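Local structure of glutathione peroxidase-like protein (Trypanosoma brucei, 3DWV) at residues 29-41 / 110-122. The protein probably reduces hydroperoxides as a tryparedoxin-dependent peroxidase of the glutathione peroxidase family, built on a thioredoxin-like fold. The protein carries 1 engineered substitution. Sequence-based numbering, arbitrary orientation. Where two conformers were deposited one is given.
Sequences FEVLDADHKPYNL and KAEFPIMAKINVN
Met116 bends at both chi2 (-70°) and chi3 (110°), and that double turn lays its thioether over one face of the Tyr39 ring, which is carried toward 110-122 with CG anti to the backbone N. SD lies 3.9 Å from the centroid of the Tyr39 ring, a Met-aromatic contact, and CE adds a CH-pi contact above the ring centre. Val31 CG1 meets Met116 SD at 3.6 Å, the two side chains crossing at about a right angle. The Tyr39 hydroxyl is hydrogen-bonded to His44, while its ring also packs on Leu83 of strand 81-86.

Beside this apolar patch the backbones meet in a single beta bridge, Asp33 with Met116. Ala117 N donates to Leu32 O at 3.0 Å, nearly straight (167°). Two waters extend the join: one takes a bond from Ala34 N and gives one to Ile115 O, the other joins His36 NE2 to Lys118 O.

The type I turn Asp33-His36 is braced from within. Asp33 OD1 accepts Asp35 N (2.8 Å, an Asx turn) and Lys37 N from opposite faces of the carboxylate, and Lys37 NZ forms salt bridges with Asp35 OD2 (2.7 Å) and Asp33 OD2 (3.1 Å). Lys37 thus probably offsets part of the aspartates' negative charge within 29-41, while the join to 110-122 relies on backbone polar groups, water and apolar thioether packing.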
loop_
_atom_site.group_PDB
_atom_site.type_symbol
_atom_site.label_atom_id
_atom_site.label_comp_id
_atom_site.label_asym_id
_atom_site.label_seq_id
_atom_site.Cartn_x
_atom_site.Cartn_y
_atom_site.Cartn_z
ATOM N N PHE A 29 -6.193 -9.041 -9.743
ATOM C CA PHE A 29 -6.503 -9.367 -8.358
ATOM C C PHE A 29 -7.795 -8.724 -7.885
ATOM O O PHE A 29 -8.131 -7.632 -8.348
ATOM C CB PHE A 29 -5.312 -8.979 -7.442
ATOM C CG PHE A 29 -4.045 -9.718 -7.839
ATOM C CD1 PHE A 29 -3.778 -10.956 -7.265
ATOM C CD2 PHE A 29 -3.126 -9.226 -8.769
ATOM C CE1 PHE A 29 -2.664 -11.696 -7.608
ATOM C CE2 PHE A 29 -1.995 -9.950 -9.138
ATOM C CZ PHE A 29 -1.763 -11.216 -8.566
ATOM N N GLU A 30 -8.489 -9.462 -6.994
ATOM C CA GLU A 30 -9.765 -9.043 -6.426
ATOM C C GLU A 30 -9.596 -8.030 -5.317
ATOM O O GLU A 30 -8.794 -8.321 -4.389
ATOM C CB GLU A 30 -10.502 -10.265 -5.822
ATOM C CG GLU A 30 -11.907 -9.886 -5.386
ATOM C CD GLU A 30 -12.781 -11.105 -5.102
ATOM O OE1 GLU A 30 -12.186 -12.153 -4.772
ATOM O OE2 GLU A 30 -14.029 -11.029 -5.191
ATOM N N VAL A 31 -10.269 -6.898 -5.375
ATOM C CA VAL A 31 -10.221 -5.888 -4.302
ATOM C C VAL A 31 -11.635 -5.497 -3.948
ATOM O O VAL A 31 -12.510 -5.138 -4.756
ATOM C CB VAL A 31 -9.363 -4.679 -4.749
ATOM C CG1 VAL A 31 -9.358 -3.556 -3.747
ATOM C CG2 VAL A 31 -7.907 -5.101 -5.071
ATOM N N LEU A 32 -11.886 -5.550 -2.635
ATOM C CA LEU A 32 -13.084 -4.958 -2.049
ATOM C C LEU A 32 -12.755 -3.643 -1.327
ATOM O O LEU A 32 -11.713 -3.516 -0.636
ATOM C CB LEU A 32 -13.769 -5.904 -1.060
ATOM C CG LEU A 32 -14.088 -7.330 -1.509
ATOM C CD1 LEU A 32 -14.913 -7.995 -0.390
ATOM C CD2 LEU A 32 -14.817 -7.395 -2.848
ATOM N N ASP A 33 -13.662 -2.660 -1.520
ATOM C CA ASP A 33 -13.530 -1.371 -0.829
ATOM C C ASP A 33 -13.911 -1.487 0.648
ATOM O O ASP A 33 -14.263 -2.548 1.140
ATOM C CB ASP A 33 -14.398 -0.311 -1.479
ATOM C CG ASP A 33 -15.899 -0.503 -1.426
ATOM O OD1 ASP A 33 -16.407 -1.179 -0.522
ATOM O OD2 ASP A 33 -16.629 0.060 -2.298
ATOM N N ALA A 34 -13.893 -0.344 1.352
ATOM C CA ALA A 34 -14.112 -0.376 2.798
ATOM C C ALA A 34 -15.519 -0.803 3.202
ATOM O O ALA A 34 -15.728 -1.167 4.363
ATOM C CB ALA A 34 -13.765 0.995 3.373
ATOM N N ASP A 35 -16.484 -0.780 2.284
ATOM C CA ASP A 35 -17.827 -1.277 2.556
ATOM C C ASP A 35 -17.975 -2.690 2.004
ATOM O O ASP A 35 -19.086 -3.223 1.949
ATOM C CB ASP A 35 -18.950 -0.434 1.947
ATOM C CG ASP A 35 -18.609 1.039 1.880
ATOM O OD1 ASP A 35 -18.626 1.666 2.966
ATOM O OD2 ASP A 35 -18.344 1.499 0.743
ATOM N N HIS A 36 -16.851 -3.267 1.628
ATOM C CA HIS A 36 -16.856 -4.644 1.166
ATOM C C HIS A 36 -17.612 -4.778 -0.127
ATOM O O HIS A 36 -18.198 -5.817 -0.445
ATOM C CB HIS A 36 -17.448 -5.483 2.311
ATOM C CG HIS A 36 -16.326 -5.571 3.326
ATOM N ND1 HIS A 36 -16.378 -4.944 4.541
ATOM C CD2 HIS A 36 -15.121 -6.196 3.264
ATOM C CE1 HIS A 36 -15.277 -5.179 5.213
ATOM N NE2 HIS A 36 -14.500 -5.936 4.458
ATOM N N LYS A 37 -17.591 -3.710 -0.941
ATOM C CA LYS A 37 -18.162 -3.944 -2.280
ATOM C C LYS A 37 -17.052 -4.121 -3.288
ATOM O O LYS A 37 -15.911 -3.697 -3.026
ATOM C CB LYS A 37 -19.055 -2.793 -2.688
ATOM C CG LYS A 37 -20.235 -2.603 -1.733
ATOM C CD LYS A 37 -20.788 -1.202 -1.992
ATOM C CE LYS A 37 -19.675 -0.267 -2.458
ATOM N NZ LYS A 37 -19.539 0.971 -1.622
ATOM N N PRO A 38 -17.311 -4.717 -4.425
ATOM C CA PRO A 38 -16.203 -4.895 -5.369
ATOM C C PRO A 38 -15.683 -3.527 -5.804
ATOM O O PRO A 38 -16.521 -2.642 -6.081
ATOM C CB PRO A 38 -16.833 -5.629 -6.542
ATOM C CG PRO A 38 -18.049 -6.265 -5.925
ATOM C CD PRO A 38 -18.580 -5.232 -4.960
ATOM N N TYR A 39 -14.360 -3.438 -5.814
ATOM C CA TYR A 39 -13.785 -2.131 -6.190
ATOM C C TYR A 39 -13.208 -2.192 -7.596
ATOM O O TYR A 39 -12.421 -3.089 -7.892
ATOM C CB TYR A 39 -12.741 -1.707 -5.156
ATOM C CG TYR A 39 -12.066 -0.390 -5.448
ATOM C CD1 TYR A 39 -12.678 0.821 -5.113
ATOM C CD2 TYR A 39 -10.806 -0.340 -6.041
ATOM C CE1 TYR A 39 -12.058 2.030 -5.374
ATOM C CE2 TYR A 39 -10.199 0.876 -6.301
ATOM C CZ TYR A 39 -10.812 2.053 -5.972
ATOM O OH TYR A 39 -10.191 3.252 -6.240
ATOM N N ASN A 40 -13.612 -1.264 -8.460
ATOM C CA ASN A 40 -13.091 -1.114 -9.812
ATOM C C ASN A 40 -11.639 -0.613 -9.798
ATOM O O ASN A 40 -11.363 0.578 -9.923
ATOM C CB ASN A 40 -13.966 -0.166 -10.645
ATOM C CG ASN A 40 -13.709 -0.252 -12.138
ATOM O OD1 ASN A 40 -14.358 0.405 -12.957
ATOM N ND2 ASN A 40 -12.764 -1.092 -12.532
ATOM N N LEU A 41 -10.734 -1.566 -9.647
ATOM C CA LEU A 41 -9.307 -1.304 -9.615
ATOM C C LEU A 41 -8.821 -0.950 -11.017
ATOM O O LEU A 41 -7.953 -0.135 -11.284
ATOM C CB LEU A 41 -8.571 -2.528 -9.099
ATOM C CG LEU A 41 -7.090 -2.435 -8.763
ATOM C CD1 LEU A 41 -6.913 -1.563 -7.528
ATOM C CD2 LEU A 41 -6.488 -3.798 -8.497
ATOM N N LYS A 110 -7.991 7.480 8.813
ATOM C CA LYS A 110 -8.704 8.375 7.903
ATOM C C LYS A 110 -7.762 9.063 6.927
ATOM O O LYS A 110 -6.662 9.490 7.288
ATOM C CB LYS A 110 -9.442 9.503 8.657
ATOM C CG LYS A 110 -10.575 9.050 9.569
ATOM C CD LYS A 110 -11.295 10.167 10.281
ATOM C CE LYS A 110 -10.542 11.263 10.968
ATOM N NZ LYS A 110 -9.751 10.957 12.189
ATOM N N ALA A 111 -8.226 9.232 5.692
ATOM C CA ALA A 111 -7.427 9.867 4.656
ATOM C C ALA A 111 -8.261 10.431 3.498
ATOM O O ALA A 111 -9.429 10.139 3.233
ATOM C CB ALA A 111 -6.430 8.853 4.116
ATOM N N GLU A 112 -7.597 11.279 2.683
ATOM C CA GLU A 112 -8.241 11.868 1.518
ATOM C C GLU A 112 -8.327 10.900 0.345
ATOM O O GLU A 112 -9.127 11.085 -0.578
ATOM C CB GLU A 112 -7.385 13.073 1.147
ATOM C CG GLU A 112 -7.758 14.346 1.896
ATOM C CD GLU A 112 -7.056 15.511 1.194
ATOM O OE1 GLU A 112 -7.495 15.874 0.072
ATOM O OE2 GLU A 112 -6.076 15.970 1.800
ATOM N N PHE A 113 -7.476 9.866 0.384
ATOM C CA PHE A 113 -7.384 8.883 -0.715
ATOM C C PHE A 113 -8.203 7.651 -0.372
ATOM O O PHE A 113 -8.563 7.519 0.811
ATOM C CB PHE A 113 -5.925 8.529 -0.991
ATOM C CG PHE A 113 -5.005 8.397 0.209
ATOM C CD1 PHE A 113 -4.971 7.234 0.947
ATOM C CD2 PHE A 113 -4.171 9.391 0.649
ATOM C CE1 PHE A 113 -4.147 7.021 2.040
ATOM C CE2 PHE A 113 -3.318 9.235 1.718
ATOM C CZ PHE A 113 -3.305 8.052 2.474
ATOM N N PRO A 114 -8.529 6.764 -1.307
ATOM C CA PRO A 114 -9.300 5.551 -1.007
ATOM C C PRO A 114 -8.635 4.561 -0.063
ATOM O O PRO A 114 -7.451 4.232 -0.161
ATOM C CB PRO A 114 -9.458 4.870 -2.379
ATOM C CG PRO A 114 -9.450 6.058 -3.317
ATOM C CD PRO A 114 -8.290 6.892 -2.765
ATOM N N ILE A 115 -9.506 4.058 0.832
ATOM C CA ILE A 115 -9.077 3.024 1.775
ATOM C C ILE A 115 -9.938 1.790 1.523
ATOM O O ILE A 115 -11.164 1.853 1.388
ATOM C CB ILE A 115 -9.193 3.438 3.245
ATOM C CG1 ILE A 115 -8.501 4.771 3.538
ATOM C CG2 ILE A 115 -8.689 2.360 4.184
ATOM C CD1 ILE A 115 -8.994 5.475 4.772
ATOM N N MET A 116 -9.247 0.676 1.442
ATOM C CA MET A 116 -9.909 -0.570 1.059
ATOM C C MET A 116 -10.348 -1.341 2.299
ATOM O O MET A 116 -10.088 -0.945 3.448
ATOM C CB MET A 116 -9.000 -1.376 0.120
ATOM C CG MET A 116 -8.560 -0.588 -1.125
ATOM S SD MET A 116 -9.899 -0.283 -2.309
ATOM C CE MET A 116 -10.159 1.481 -2.135
ATOM N N ALA A 117 -11.060 -2.462 2.065
ATOM C CA ALA A 117 -11.364 -3.323 3.216
ATOM C C ALA A 117 -10.103 -3.960 3.802
ATOM O O ALA A 117 -9.143 -4.166 3.018
ATOM C CB ALA A 117 -12.291 -4.463 2.796
ATOM N N LYS A 118 -10.095 -4.283 5.090
ATOM C CA LYS A 118 -8.965 -4.888 5.803
ATOM C C LYS A 118 -8.604 -6.242 5.243
ATOM O O LYS A 118 -9.492 -7.014 4.864
ATOM C CB LYS A 118 -9.286 -5.056 7.304
ATOM C CG LYS A 118 -9.336 -3.681 7.983
ATOM C CD LYS A 118 -9.543 -3.720 9.490
ATOM C CE LYS A 118 -8.870 -2.500 10.138
ATOM N NZ LYS A 118 -9.466 -2.153 11.460
ATOM N N ILE A 119 -7.306 -6.520 5.179
ATOM C CA ILE A 119 -6.707 -7.705 4.608
ATOM C C ILE A 119 -5.508 -8.192 5.412
ATOM O O ILE A 119 -4.961 -7.400 6.188
ATOM C CB ILE A 119 -6.199 -7.386 3.187
ATOM C CG1 ILE A 119 -5.031 -6.387 3.188
ATOM C CG2 ILE A 119 -7.297 -6.856 2.286
ATOM C CD1 ILE A 119 -4.288 -6.416 1.859
ATOM N N ASN A 120 -5.089 -9.440 5.236
ATOM C CA ASN A 120 -3.785 -9.871 5.797
ATOM C C ASN A 120 -2.726 -9.494 4.764
ATOM O O ASN A 120 -2.963 -9.752 3.555
ATOM C CB ASN A 120 -3.660 -11.377 6.113
ATOM C CG ASN A 120 -4.160 -11.766 7.496
ATOM O OD1 ASN A 120 -5.260 -12.326 7.653
ATOM N ND2 ASN A 120 -3.340 -11.451 8.510
ATOM N N VAL A 121 -1.609 -8.880 5.224
ATOM C CA VAL A 121 -0.651 -8.595 4.142
ATOM C C VAL A 121 0.528 -9.567 4.293
ATOM O O VAL A 121 1.261 -9.687 3.309
ATOM C CB VAL A 121 -0.140 -7.180 4.101
ATOM C CG1 VAL A 121 -1.244 -6.167 3.784
ATOM C CG2 VAL A 121 0.477 -6.780 5.424
ATOM N N ASN A 122 0.644 -10.197 5.469
ATOM C CA ASN A 122 1.632 -11.272 5.644
ATOM C C ASN A 122 0.970 -12.597 6.071
ATOM O O ASN A 122 -0.236 -12.648 6.348
ATOM C CB ASN A 122 2.696 -10.866 6.656
ATOM C CG ASN A 122 3.495 -9.649 6.265
ATOM O OD1 ASN A 122 3.826 -9.472 5.093
ATOM N ND2 ASN A 122 3.871 -8.852 7.277
HETATM O O HOH W 1 -13.265 2.515 0.015
HETATM O O HOH W 2 -12.212 -7.332 5.089
#